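Local coordinates for protein glycoside hydrolase family 81 (Clostridium thermocellum, PDB 6FOP) that probably hydrolyses beta-1,3-glucans such as laminarin, as a family 81 glycoside hydrolase of the bacterial cellulosome, at residues T240-F245 / S295-Y300; A503-G508 / L519-Y524; P151-G156 / L163-N168; Y200-V205 / Y222-D227. All blocks are in the same frame, centred on the assembly; numbering follows the deposited sequence.

Interaction 1 (T240-F245 / S295-Y300); sequences TLTTTF and SFKTVY
Leu241 to Phe245 and Phe296 to Tyr300 run antiparallel, joined by six backbone hydrogen bonds in the hydrogen-bonded pairs Leu241-Tyr300, Thr243-Thr298 and Phe245-Phe296. The Phe245 N to Phe296 O bond is 2.8 Å long and nearly straight at 174°. Between these bonded pairs, CA-H groups approach carbonyl oxygens, as from Lys297 CA to Thr243 O at 3.1 Å. Aromatic contact follows on the buried face: the Phe245 and Phe296 planes lie 12° apart but are slid so far that the rings barely overlap. Phe245 CD1 sits over the rim of one Phe296 face, 3.5 Å from Phe296 CE2, while Phe245 CB makes a CH-pi contact over the same ring. CG of Phe296, wedged between its backbone N and carbonyl carbon (chi1 69°), places the ring there. Water 1 donates to Leu241 O at 2.9 Å and hydrogen-bonds Thr243 OG1 (2.7 Å) and Thr298 OG1. On the other face, water 2 bridges Thr242 OG1 and Lys297 NZ. The face with Leu241, Phe245 and Tyr300 is turned to helices 514-534 and 265-268, so water 1 links Leu241 O and two threonine hydroxyls within a buried layer, whereas Thr242, Lys297 and Val299 form a more solvent-accessible side.

Interaction 2 (A503-G508 / L519-Y524); sequences AIILWG and LGIYLY
Gly520 O takes the backbone N-H of Tyr524 at 2.8 Å, an ordinary helical bond, and across the contact Ile505 CD1 lies 3.7 Å from the same oxygen. The two helices run antiparallel at 162°, with axes 7.8 Å apart, and meet closest where Gly520 presents bare backbone to Ile504 and Ile505. The Ile505 and Gly520 CA atoms are therefore 4.5 Å apart. Ile505 does most of the reaching: its CG1 rests 3.4 Å from Gly520 C, and with chi2 extended at 175° the chain carries CD1 on to Tyr524 CB. The two side chains cross at about a right angle there, and CD1 also meets Ile521 CG1 at 3.9 Å. Ile504 uses its other branch, CG2, anti to the backbone N, which touches Gly520 CA at 3.7 Å; CG2 also meets Leu519 CD2, and Ile504 CD1 meets Leu523 CD1, both more loosely. The contact is van der Waals packing of aliphatic branches on backbone and on other apolar groups, and Tyr524 sends its OH elsewhere, to Ala584 O. Helices 494-511 and 514-534 form a helical hairpin, consistent with the alpha/alpha toroid of the C-terminal catalytic domain in this family. Helix 440-455 packs on Ile504 and Leu523, Ile305 of a loop touches Ile505 and Tyr524, and strand 240-251 lays Leu241 against Ile521.

Interaction 3 (P151-G156 / L163-N168); sequences PTVFYG and LGVTIN
Gly164 is clasped by two successive residues: its carbonyl oxygen accepts from Phe154 N at 2.8 Å and Tyr155 N at 3.3 Å, while the Phe154 ring lies over its backbone. Both donors come from the same face of the carbonyl plane, and the Phe154 bond is bent to 133°. Gly164 C stands 3.3 Å above one face of the ring, toward its rim, and Gly164 CA makes a CH-pi contact over that face. The ring gets there because Phe154 CG falls between its own backbone N and carbonyl carbon (chi1 71°), folding the side chain back over the partner strand. One residue opposed by two is a classic beta bulge, set in the hairpin of strands 152-155 and 162-167, with strand 152-155 at the edge of an eight-stranded antiparallel sheet. Gly164 N returns a bond to Tyr155 O, and beyond the bulge the regular pairing of Thr152 with Thr166 carries one bond each way, the shorter from Thr166 N to Thr152 O at 2.8 Å. Thr166 OG1 comes within 3.4 Å of Phe154 CD2, its polar partner being Asn171 OD1 on strand 170-175. Val153 CG2 meets Val165 CG1 at 4.2 Å on the other face, and Pro151, just before the strand, packs its CB on Val165 CB. At the hairpin end, Leu163 CD2 rests 3.8 Å from CA of Gly156, whose phi is positive (108°).

Interaction 4 (Y200-V205 / Y222-D227); sequences YFSIAV and YCFVTD
Tyr200 CG, set between its backbone N and carbonyl carbon (chi1 54°), turns that ring to Tyr222, and Phe224 CG, beside its backbone N (chi1 -79°), carries the Phe224 ring end to Tyr200 CB. Phe224 supplies the main reach: its CZ touches Tyr200 CB at 3.7 Å, and CE1 approaches Ser202 CB at 4.0 Å. The ring end thus spans neighbouring residues of the strand, and Phe201 N lies in the plane of the ring, at its edge, 3.7 Å from Phe224 CZ. Tyr222 makes the second contact. Its CD1 comes to the edge of the Tyr200 ring, near the ring plane and 3.8 Å from Tyr200 CE2, and the two side chains cross at about a right angle. The polar ends look elsewhere: Tyr200 OH bonds Glu253 OE1, and Ser202 OG bonds Ala221 O, tying the strand to the residue just before Tyr222. Tyr135 adds a further ring beside Phe224. Strand 200-206 belongs to an eight-stranded sheet and strand 223-235 to a three-stranded one; the axes of segments 200-205 and 223-227 pass 9.1 Å apart at 92°. This near-perpendicular crossing, bridged by side chains, resembles orthogonal beta-sheet packing, consistent with the beta-rich N-terminal region of family 81 enzymes.

How the interactions relate
Interactions 2 and 4 are buried and held by van der Waals packing, one between antiparallel helices and the other between strands crossing at about a right angle, whereas interactions 1 and 3 are partly buried antiparallel strand pairs held by backbone hydrogen bonds. Interaction 3 is the peripheral one, its centre about 37 Å from the centre of the chain, on the edge of the eight-stranded sheet that also contributes strand 200-206 to interaction 4. Strand 223-235 of interaction 4 is the neighbour of strand 240-251 in the three-stranded sheet of interaction 1. Interactions 1 and 2 touch directly: Leu241 CD2 lies 3.8 Å from Tyr522 CA, joining that sheet to the helical domain. Pairing is regular in interaction 1 and bulged in interaction 3.

Interaction 1 (T240-F245 / S295-Y300)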
loop_
_atom_site.group_PDB
_atom_site.type_symbol
_atom_site.label_atom_id
_atom_site.label_comp_id
_atom_site.label_asym_id
_atom_site.label_seq_id
_atom_site.Cartn_x
_atom_site.Cartn_y
_atom_site.Cartn_z
ATOM N N THR A 240 3.778 -19.228 5.086
ATOM C CA THR A 240 2.797 -18.685 4.136
ATOM C C THR A 240 1.963 -17.594 4.785
ATOM O O THR A 240 1.796 -17.554 6.001
ATOM C CB THR A 240 1.825 -19.748 3.606
ATOM O OG1 THR A 240 1.144 -20.357 4.715
ATOM C CG2 THR A 240 2.551 -20.775 2.798
ATOM N N LEU A 241 1.433 -16.726 3.935
ATOM C CA LEU A 241 0.527 -15.665 4.350
ATOM C C LEU A 241 -0.742 -15.785 3.509
ATOM O O LEU A 241 -0.695 -15.638 2.290
ATOM C CB LEU A 241 1.222 -14.318 4.176
ATOM C CG LEU A 241 0.612 -13.046 4.744
ATOM C CD1 LEU A 241 -0.535 -12.601 3.876
ATOM C CD2 LEU A 241 0.178 -13.216 6.179
ATOM N N THR A 242 -1.848 -16.105 4.176
ATOM C CA THR A 242 -3.144 -16.273 3.559
ATOM C C THR A 242 -4.014 -15.061 3.827
ATOM O O THR A 242 -4.083 -14.582 4.959
ATOM C CB THR A 242 -3.817 -17.515 4.127
ATOM O OG1 THR A 242 -3.028 -18.661 3.804
ATOM C CG2 THR A 242 -5.217 -17.699 3.530
ATOM N N THR A 243 -4.645 -14.556 2.773
ATOM C CA THR A 243 -5.617 -13.458 2.904
ATOM C C THR A 243 -6.952 -13.921 2.318
ATOM O O THR A 243 -6.972 -14.473 1.213
ATOM C CB THR A 243 -5.176 -12.203 2.141
ATOM O OG1 THR A 243 -3.827 -11.875 2.522
ATOM C CG2 THR A 243 -6.089 -11.017 2.462
ATOM N N THR A 244 -8.024 -13.727 3.083
ATOM C CA THR A 244 -9.390 -13.999 2.631
ATOM C C THR A 244 -10.077 -12.662 2.365
ATOM O O THR A 244 -9.947 -11.734 3.156
ATOM C CB THR A 244 -10.124 -14.877 3.670
ATOM O OG1 THR A 244 -9.378 -16.091 3.826
ATOM C CG2 THR A 244 -11.522 -15.270 3.222
ATOM N N PHE A 245 -10.779 -12.593 1.229
ATOM C CA PHE A 245 -11.576 -11.426 0.801
ATOM C C PHE A 245 -13.026 -11.851 0.785
ATOM O O PHE A 245 -13.339 -12.862 0.157
ATOM C CB PHE A 245 -11.159 -11.006 -0.600
ATOM C CG PHE A 245 -9.701 -10.621 -0.682
ATOM C CD1 PHE A 245 -8.730 -11.579 -0.840
ATOM C CD2 PHE A 245 -9.323 -9.300 -0.594
ATOM C CE1 PHE A 245 -7.381 -11.229 -0.902
ATOM C CE2 PHE A 245 -7.976 -8.942 -0.637
ATOM C CZ PHE A 245 -7.019 -9.917 -0.779
ATOM N N SER A 295 -16.473 -14.821 -1.859
ATOM C CA SER A 295 -15.172 -14.811 -1.218
ATOM C C SER A 295 -14.143 -15.551 -2.033
ATOM O O SER A 295 -14.458 -16.420 -2.844
ATOM C CB SER A 295 -15.240 -15.402 0.192
ATOM O OG SER A 295 -15.514 -16.781 0.140
ATOM N N PHE A 296 -12.890 -15.184 -1.789
ATOM C CA PHE A 296 -11.746 -15.911 -2.321
ATOM C C PHE A 296 -10.555 -15.680 -1.412
ATOM O O PHE A 296 -10.574 -14.805 -0.553
ATOM C CB PHE A 296 -11.427 -15.502 -3.771
ATOM C CG PHE A 296 -10.885 -14.112 -3.926
ATOM C CD1 PHE A 296 -11.728 -13.024 -4.030
ATOM C CD2 PHE A 296 -9.501 -13.888 -4.020
ATOM C CE1 PHE A 296 -11.252 -11.746 -4.200
ATOM C CE2 PHE A 296 -9.022 -12.613 -4.213
ATOM C CZ PHE A 296 -9.896 -11.535 -4.270
ATOM N N LYS A 297 -9.509 -16.457 -1.654
ATOM C CA LYS A 297 -8.260 -16.265 -0.934
ATOM C C LYS A 297 -7.077 -16.144 -1.857
ATOM O O LYS A 297 -7.103 -16.620 -2.990
ATOM C CB LYS A 297 -8.027 -17.344 0.110
ATOM C CG LYS A 297 -7.706 -18.716 -0.380
ATOM C CD LYS A 297 -7.532 -19.633 0.833
ATOM C CE LYS A 297 -7.034 -21.002 0.444
ATOM N NZ LYS A 297 -6.904 -21.863 1.655
ATOM N N THR A 298 -6.034 -15.504 -1.329
ATOM C CA THR A 298 -4.702 -15.545 -1.934
ATOM C C THR A 298 -3.790 -16.159 -0.884
ATOM O O THR A 298 -4.001 -15.972 0.338
ATOM C CB THR A 298 -4.188 -14.144 -2.313
ATOM O OG1 THR A 298 -4.114 -13.319 -1.141
ATOM C CG2 THR A 298 -5.061 -13.492 -3.354
ATOM N N VAL A 299 -2.746 -16.838 -1.359
ATOM C CA VAL A 299 -1.729 -17.415 -0.457
ATOM C C VAL A 299 -0.369 -17.101 -1.073
ATOM O O VAL A 299 -0.094 -17.471 -2.212
ATOM C CB VAL A 299 -1.884 -18.941 -0.262
ATOM C CG1 VAL A 299 -0.844 -19.435 0.739
ATOM C CG2 VAL A 299 -3.285 -19.272 0.268
ATOM N N TYR A 300 0.459 -16.391 -0.308
ATOM C CA TYR A 300 1.811 -16.070 -0.721
ATOM C C TYR A 300 2.808 -16.778 0.168
ATOM O O TYR A 300 2.579 -16.957 1.337
ATOM C CB TYR A 300 2.020 -14.566 -0.611
ATOM C CG TYR A 300 1.030 -13.707 -1.391
ATOM C CD1 TYR A 300 0.736 -13.956 -2.723
ATOM C CD2 TYR A 300 0.465 -12.585 -0.807
ATOM C CE1 TYR A 300 -0.169 -13.146 -3.429
ATOM C CE2 TYR A 300 -0.420 -11.773 -1.494
ATOM C CZ TYR A 300 -0.716 -12.042 -2.809
ATOM O OH TYR A 300 -1.601 -11.218 -3.462
HETATM O O HOH W 1 -2.198 -13.464 1.060
HETATM O O HOH W 2 -4.134 -21.154 3.278
#

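Interaction 2 (A503-G508 / L519-Y524)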
loop_
_atom_site.group_PDB
_atom_site.type_symbol
_atom_site.label_atom_id
_atom_site.label_comp_id
_atom_site.label_asym_id
_atom_site.label_seq_id
_atom_site.Cartn_x
_atom_site.Cartn_y
_atom_site.Cartn_z
ATOM N N ALA A 503 9.484 -2.992 9.758
ATOM C CA ALA A 503 9.654 -2.542 11.130
ATOM C C ALA A 503 8.569 -3.103 12.045
ATOM O O ALA A 503 8.847 -3.433 13.197
ATOM C CB ALA A 503 9.659 -1.020 11.199
ATOM N N ILE A 504 7.320 -3.173 11.552
ATOM C CA ILE A 504 6.222 -3.771 12.317
ATOM C C ILE A 504 6.478 -5.257 12.598
ATOM O O ILE A 504 6.245 -5.746 13.718
ATOM C CB ILE A 504 4.883 -3.531 11.607
ATOM C CG1 ILE A 504 4.524 -2.043 11.666
ATOM C CG2 ILE A 504 3.776 -4.322 12.272
ATOM C CD1 ILE A 504 3.283 -1.670 10.896
ATOM N N ILE A 505 6.992 -5.978 11.612
ATOM C CA ILE A 505 7.360 -7.387 11.832
ATOM C C ILE A 505 8.368 -7.488 12.983
ATOM O O ILE A 505 8.207 -8.275 13.933
ATOM C CB ILE A 505 7.963 -8.051 10.578
ATOM C CG1 ILE A 505 6.958 -8.071 9.417
ATOM C CG2 ILE A 505 8.465 -9.460 10.879
ATOM C CD1 ILE A 505 7.515 -8.589 8.109
ATOM N N LEU A 506 9.426 -6.678 12.884
ATOM C CA LEU A 506 10.475 -6.727 13.906
ATOM C C LEU A 506 9.961 -6.329 15.265
ATOM O O LEU A 506 10.307 -6.978 16.262
ATOM C CB LEU A 506 11.658 -5.842 13.527
ATOM C CG LEU A 506 12.481 -6.173 12.285
ATOM C CD1 LEU A 506 13.582 -5.134 12.033
ATOM C CD2 LEU A 506 13.049 -7.590 12.387
ATOM N N TRP A 507 9.143 -5.277 15.338
ATOM C CA TRP A 507 8.568 -4.877 16.619
ATOM C C TRP A 507 7.723 -5.971 17.247
ATOM O O TRP A 507 7.846 -6.281 18.420
ATOM C CB TRP A 507 7.722 -3.607 16.431
ATOM C CG TRP A 507 7.053 -3.179 17.681
ATOM C CD1 TRP A 507 5.769 -3.459 18.061
ATOM C CD2 TRP A 507 7.627 -2.440 18.763
ATOM N NE1 TRP A 507 5.514 -2.942 19.306
ATOM C CE2 TRP A 507 6.637 -2.325 19.766
ATOM C CE3 TRP A 507 8.889 -1.870 18.994
ATOM C CZ2 TRP A 507 6.852 -1.625 20.957
ATOM C CZ3 TRP A 507 9.100 -1.201 20.172
ATOM C CH2 TRP A 507 8.088 -1.085 21.143
ATOM N N GLY A 508 6.841 -6.554 16.454
ATOM C CA GLY A 508 5.986 -7.608 16.941
ATOM C C GLY A 508 6.754 -8.811 17.426
ATOM O O GLY A 508 6.503 -9.330 18.505
ATOM N N LEU A 519 0.385 -8.918 11.451
ATOM C CA LEU A 519 -0.011 -7.714 10.706
ATOM C C LEU A 519 1.136 -7.283 9.794
ATOM O O LEU A 519 0.943 -7.012 8.597
ATOM C CB LEU A 519 -0.375 -6.593 11.676
ATOM C CG LEU A 519 -0.509 -5.169 11.110
ATOM C CD1 LEU A 519 -1.717 -5.029 10.205
ATOM C CD2 LEU A 519 -0.531 -4.142 12.230
ATOM N N GLY A 520 2.331 -7.174 10.357
ATOM C CA GLY A 520 3.504 -6.810 9.568
ATOM C C GLY A 520 3.762 -7.761 8.420
ATOM O O GLY A 520 4.094 -7.325 7.307
ATOM N N ILE A 521 3.664 -9.061 8.687
ATOM C CA ILE A 521 3.890 -10.072 7.668
ATOM C C ILE A 521 2.867 -9.929 6.554
ATOM O O ILE A 521 3.201 -10.013 5.370
ATOM C CB ILE A 521 3.979 -11.485 8.264
ATOM C CG1 ILE A 521 5.212 -11.568 9.171
ATOM C CG2 ILE A 521 3.999 -12.549 7.171
ATOM C CD1 ILE A 521 5.319 -12.842 9.972
ATOM N N TYR A 522 1.615 -9.720 6.929
ATOM C CA TYR A 522 0.538 -9.455 5.959
ATOM C C TYR A 522 0.855 -8.264 5.054
ATOM O O TYR A 522 0.817 -8.339 3.803
ATOM C CB TYR A 522 -0.790 -9.264 6.718
ATOM C CG TYR A 522 -1.898 -8.546 5.946
ATOM C CD1 TYR A 522 -2.544 -9.170 4.884
ATOM C CD2 TYR A 522 -2.254 -7.242 6.242
ATOM C CE1 TYR A 522 -3.544 -8.526 4.165
ATOM C CE2 TYR A 522 -3.237 -6.591 5.503
ATOM C CZ TYR A 522 -3.871 -7.234 4.485
ATOM O OH TYR A 522 -4.839 -6.571 3.765
ATOM N N LEU A 523 1.171 -7.135 5.685
ATOM C CA LEU A 523 1.467 -5.916 4.916
ATOM C C LEU A 523 2.680 -6.062 4.029
ATOM O O LEU A 523 2.657 -5.703 2.851
ATOM C CB LEU A 523 1.611 -4.722 5.856
ATOM C CG LEU A 523 0.372 -4.375 6.687
ATOM C CD1 LEU A 523 0.724 -3.410 7.817
ATOM C CD2 LEU A 523 -0.713 -3.763 5.793
ATOM N N TYR A 524 3.768 -6.531 4.625
ATOM C CA TYR A 524 5.028 -6.680 3.925
ATOM C C TYR A 524 4.915 -7.616 2.738
ATOM O O TYR A 524 5.297 -7.278 1.609
ATOM C CB TYR A 524 6.080 -7.209 4.919
ATOM C CG TYR A 524 7.422 -7.539 4.305
ATOM C CD1 TYR A 524 8.394 -6.565 4.100
ATOM C CD2 TYR A 524 7.707 -8.828 3.897
ATOM C CE1 TYR A 524 9.615 -6.894 3.513
ATOM C CE2 TYR A 524 8.933 -9.156 3.337
ATOM C CZ TYR A 524 9.879 -8.188 3.139
ATOM O OH TYR A 524 11.076 -8.530 2.574
#

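Interaction 3 (P151-G156 / L163-N168)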
loop_
_atom_site.group_PDB
_atom_site.type_symbol
_atom_site.label_atom_id
_atom_site.label_comp_id
_atom_site.label_asym_id
_atom_site.label_seq_id
_atom_site.Cartn_x
_atom_site.Cartn_y
_atom_site.Cartn_z
ATOM N N PRO A 151 -26.693 6.128 -26.470
ATOM C CA PRO A 151 -26.188 4.765 -26.519
ATOM C C PRO A 151 -26.840 3.896 -27.582
ATOM O O PRO A 151 -27.965 4.165 -27.974
ATOM C CB PRO A 151 -26.543 4.228 -25.129
ATOM C CG PRO A 151 -27.774 4.972 -24.747
ATOM C CD PRO A 151 -27.654 6.338 -25.371
ATOM N N THR A 152 -26.124 2.884 -28.044
ATOM C CA THR A 152 -26.691 1.767 -28.789
ATOM C C THR A 152 -27.373 0.871 -27.785
ATOM O O THR A 152 -26.789 0.556 -26.759
ATOM C CB THR A 152 -25.577 0.970 -29.479
ATOM O OG1 THR A 152 -24.912 1.855 -30.369
ATOM C CG2 THR A 152 -26.137 -0.235 -30.281
ATOM N N VAL A 153 -28.592 0.456 -28.085
ATOM C CA VAL A 153 -29.310 -0.450 -27.217
ATOM C C VAL A 153 -29.257 -1.800 -27.955
ATOM O O VAL A 153 -29.888 -1.990 -28.987
ATOM C CB VAL A 153 -30.735 0.035 -26.966
ATOM C CG1 VAL A 153 -31.449 -0.944 -26.046
ATOM C CG2 VAL A 153 -30.692 1.427 -26.326
ATOM N N PHE A 154 -28.411 -2.693 -27.440
ATOM C CA PHE A 154 -28.274 -4.022 -28.037
ATOM C C PHE A 154 -29.254 -5.048 -27.477
ATOM O O PHE A 154 -29.476 -6.082 -28.119
ATOM C CB PHE A 154 -26.817 -4.528 -28.006
ATOM C CG PHE A 154 -26.284 -4.900 -26.646
ATOM C CD1 PHE A 154 -26.523 -6.162 -26.103
ATOM C CD2 PHE A 154 -25.463 -4.023 -25.955
ATOM C CE1 PHE A 154 -26.024 -6.522 -24.864
ATOM C CE2 PHE A 154 -24.935 -4.384 -24.717
ATOM C CZ PHE A 154 -25.206 -5.635 -24.178
ATOM N N TYR A 155 -29.843 -4.760 -26.317
ATOM C CA TYR A 155 -30.880 -5.590 -25.743
ATOM C C TYR A 155 -31.838 -4.699 -24.995
ATOM O O TYR A 155 -31.429 -3.793 -24.252
ATOM C CB TYR A 155 -30.308 -6.632 -24.743
ATOM C CG TYR A 155 -31.416 -7.361 -24.042
ATOM C CD1 TYR A 155 -32.056 -8.448 -24.650
ATOM C CD2 TYR A 155 -31.922 -6.894 -22.831
ATOM C CE1 TYR A 155 -33.138 -9.078 -24.041
ATOM C CE2 TYR A 155 -33.001 -7.518 -22.213
ATOM C CZ TYR A 155 -33.603 -8.611 -22.820
ATOM O OH TYR A 155 -34.672 -9.245 -22.207
ATOM N N GLY A 156 -33.125 -5.014 -25.154
ATOM C CA GLY A 156 -34.159 -4.448 -24.317
ATOM C C GLY A 156 -35.027 -3.438 -25.010
ATOM O O GLY A 156 -34.752 -3.018 -26.128
ATOM N N LEU A 163 -31.567 -3.292 -19.672
ATOM C CA LEU A 163 -31.117 -2.893 -20.998
ATOM C C LEU A 163 -29.660 -3.236 -21.129
ATOM O O LEU A 163 -28.908 -3.140 -20.148
ATOM C CB LEU A 163 -31.276 -1.381 -21.234
ATOM C CG LEU A 163 -32.674 -0.789 -21.076
ATOM C CD1 LEU A 163 -32.614 0.717 -21.256
ATOM C CD2 LEU A 163 -33.676 -1.398 -22.055
ATOM N N GLY A 164 -29.288 -3.675 -22.313
ATOM C CA GLY A 164 -27.887 -3.791 -22.691
ATOM C C GLY A 164 -27.558 -2.644 -23.617
ATOM O O GLY A 164 -28.229 -2.477 -24.644
ATOM N N VAL A 165 -26.577 -1.826 -23.236
ATOM C CA VAL A 165 -26.227 -0.643 -23.986
ATOM C C VAL A 165 -24.741 -0.613 -24.292
ATOM O O VAL A 165 -23.931 -1.245 -23.607
ATOM C CB VAL A 165 -26.670 0.664 -23.285
ATOM C CG1 VAL A 165 -28.183 0.623 -23.025
ATOM C CG2 VAL A 165 -25.918 0.910 -21.986
ATOM N N THR A 166 -24.380 0.144 -25.318
ATOM C CA THR A 166 -22.991 0.359 -25.688
ATOM C C THR A 166 -22.813 1.848 -25.871
ATOM O O THR A 166 -23.576 2.468 -26.609
ATOM C CB THR A 166 -22.609 -0.386 -26.961
ATOM O OG1 THR A 166 -23.053 -1.758 -26.883
ATOM C CG2 THR A 166 -21.076 -0.346 -27.170
ATOM N N ILE A 167 -21.817 2.419 -25.181
ATOM C CA ILE A 167 -21.478 3.839 -25.279
ATOM C C ILE A 167 -19.970 3.974 -25.269
ATOM O O ILE A 167 -19.328 3.335 -24.444
ATOM C CB ILE A 167 -22.157 4.664 -24.170
ATOM C CG1 ILE A 167 -22.039 6.163 -24.429
ATOM C CG2 ILE A 167 -21.657 4.318 -22.779
ATOM C CD1 ILE A 167 -22.985 6.649 -25.493
ATOM N N ASN A 168 -19.398 4.793 -26.148
ATOM C CA ASN A 168 -17.940 4.919 -26.241
ATOM C C ASN A 168 -17.227 3.567 -26.413
ATOM O O ASN A 168 -16.111 3.377 -25.926
ATOM C CB ASN A 168 -17.391 5.673 -24.999
ATOM C CG ASN A 168 -17.905 7.101 -24.913
ATOM O OD1 ASN A 168 -18.125 7.741 -25.941
ATOM N ND2 ASN A 168 -18.106 7.607 -23.702
#

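Interaction 4 (Y200-V205 / Y222-D227)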
loop_
_atom_site.group_PDB
_atom_site.type_symbol
_atom_site.label_atom_id
_atom_site.label_comp_id
_atom_site.label_asym_id
_atom_site.label_seq_id
_atom_site.Cartn_x
_atom_site.Cartn_y
_atom_site.Cartn_z
ATOM N N TYR A 200 -34.267 0.262 -5.869
ATOM C CA TYR A 200 -32.893 -0.184 -6.130
ATOM C C TYR A 200 -32.616 -0.216 -7.631
ATOM O O TYR A 200 -33.530 -0.367 -8.461
ATOM C CB TYR A 200 -32.663 -1.560 -5.490
ATOM C CG TYR A 200 -33.666 -2.610 -5.890
ATOM C CD1 TYR A 200 -34.849 -2.788 -5.161
ATOM C CD2 TYR A 200 -33.458 -3.430 -6.975
ATOM C CE1 TYR A 200 -35.772 -3.736 -5.526
ATOM C CE2 TYR A 200 -34.397 -4.384 -7.350
ATOM C CZ TYR A 200 -35.548 -4.541 -6.607
ATOM O OH TYR A 200 -36.529 -5.450 -6.966
ATOM N N PHE A 201 -31.345 -0.068 -8.004
ATOM C CA PHE A 201 -30.960 0.071 -9.435
ATOM C C PHE A 201 -29.474 -0.235 -9.490
ATOM O O PHE A 201 -28.733 0.255 -8.639
ATOM C CB PHE A 201 -31.232 1.497 -9.905
ATOM C CG PHE A 201 -30.925 1.750 -11.344
ATOM C CD1 PHE A 201 -31.877 1.464 -12.321
ATOM C CD2 PHE A 201 -29.694 2.246 -11.736
ATOM C CE1 PHE A 201 -31.619 1.690 -13.638
ATOM C CE2 PHE A 201 -29.424 2.473 -13.088
ATOM C CZ PHE A 201 -30.392 2.180 -14.035
ATOM N N SER A 202 -29.039 -1.056 -10.444
ATOM C CA SER A 202 -27.591 -1.316 -10.575
ATOM C C SER A 202 -27.158 -1.257 -12.017
ATOM O O SER A 202 -27.990 -1.319 -12.931
ATOM C CB SER A 202 -27.203 -2.656 -9.947
ATOM O OG SER A 202 -27.812 -3.727 -10.625
ATOM N N ILE A 203 -25.854 -1.161 -12.220
ATOM C CA ILE A 203 -25.251 -1.177 -13.558
ATOM C C ILE A 203 -24.063 -2.127 -13.490
ATOM O O ILE A 203 -23.538 -2.386 -12.379
ATOM C CB ILE A 203 -24.833 0.219 -14.039
ATOM C CG1 ILE A 203 -23.644 0.789 -13.252
ATOM C CG2 ILE A 203 -26.019 1.172 -13.966
ATOM C CD1 ILE A 203 -22.260 0.373 -13.732
ATOM N N ALA A 204 -23.649 -2.652 -14.635
ATOM C CA ALA A 204 -22.370 -3.382 -14.738
ATOM C C ALA A 204 -21.703 -3.025 -16.004
ATOM O O ALA A 204 -22.353 -2.846 -17.035
ATOM C CB ALA A 204 -22.536 -4.891 -14.687
ATOM N N VAL A 205 -20.382 -2.967 -15.964
ATOM C CA VAL A 205 -19.592 -2.973 -17.186
ATOM C C VAL A 205 -19.424 -4.428 -17.644
ATOM O O VAL A 205 -19.082 -5.309 -16.851
ATOM C CB VAL A 205 -18.240 -2.252 -17.046
ATOM C CG1 VAL A 205 -17.345 -2.845 -15.949
ATOM C CG2 VAL A 205 -17.502 -2.242 -18.384
ATOM N N TYR A 222 -28.769 -8.015 -8.746
ATOM C CA TYR A 222 -29.584 -7.645 -7.613
ATOM C C TYR A 222 -29.031 -8.106 -6.287
ATOM O O TYR A 222 -29.712 -8.013 -5.276
ATOM C CB TYR A 222 -31.068 -8.057 -7.850
ATOM C CG TYR A 222 -31.560 -7.560 -9.195
ATOM C CD1 TYR A 222 -31.811 -6.216 -9.393
ATOM C CD2 TYR A 222 -31.651 -8.401 -10.279
ATOM C CE1 TYR A 222 -32.198 -5.722 -10.642
ATOM C CE2 TYR A 222 -32.050 -7.930 -11.537
ATOM C CZ TYR A 222 -32.344 -6.591 -11.708
ATOM O OH TYR A 222 -32.727 -6.136 -12.952
ATOM N N CYS A 223 -27.789 -8.595 -6.297
ATOM C CA CYS A 223 -27.078 -8.986 -5.080
ATOM C C CYS A 223 -26.177 -7.818 -4.717
ATOM O O CYS A 223 -25.026 -7.731 -5.140
ATOM C CB CYS A 223 -26.306 -10.274 -5.322
ATOM S SG CYS A 223 -27.376 -11.711 -5.551
ATOM N N PHE A 224 -26.729 -6.859 -4.002
ATOM C CA PHE A 224 -26.022 -5.610 -3.713
ATOM C C PHE A 224 -24.972 -5.865 -2.628
ATOM O O PHE A 224 -25.275 -6.417 -1.575
ATOM C CB PHE A 224 -27.006 -4.546 -3.231
ATOM C CG PHE A 224 -27.796 -3.871 -4.333
ATOM C CD1 PHE A 224 -28.089 -4.497 -5.541
ATOM C CD2 PHE A 224 -28.263 -2.575 -4.125
ATOM C CE1 PHE A 224 -28.810 -3.832 -6.527
ATOM C CE2 PHE A 224 -28.974 -1.928 -5.109
ATOM C CZ PHE A 224 -29.233 -2.548 -6.300
ATOM N N VAL A 225 -23.732 -5.443 -2.893
ATOM C CA VAL A 225 -22.663 -5.587 -1.903
ATOM C C VAL A 225 -22.862 -4.561 -0.812
ATOM O O VAL A 225 -22.916 -3.373 -1.079
ATOM C CB VAL A 225 -21.273 -5.463 -2.541
ATOM C CG1 VAL A 225 -20.207 -5.495 -1.453
ATOM C CG2 VAL A 225 -21.054 -6.614 -3.497
ATOM N N THR A 226 -22.994 -5.046 0.431
ATOM C CA THR A 226 -23.242 -4.195 1.591
ATOM C C THR A 226 -22.097 -4.163 2.601
ATOM O O THR A 226 -22.122 -3.340 3.513
ATOM C CB THR A 226 -24.545 -4.612 2.305
ATOM O OG1 THR A 226 -24.499 -6.016 2.579
ATOM C CG2 THR A 226 -25.729 -4.324 1.395
ATOM N N ASP A 227 -21.080 -5.009 2.403
ATOM C CA ASP A 227 -19.872 -4.952 3.249
ATOM C C ASP A 227 -18.770 -5.700 2.510
ATOM O O ASP A 227 -19.039 -6.600 1.715
ATOM C CB ASP A 227 -20.123 -5.557 4.641
ATOM C CG ASP A 227 -19.093 -5.116 5.690
ATOM O OD1 ASP A 227 -18.343 -4.172 5.473
ATOM O OD2 ASP A 227 -19.088 -5.745 6.764
#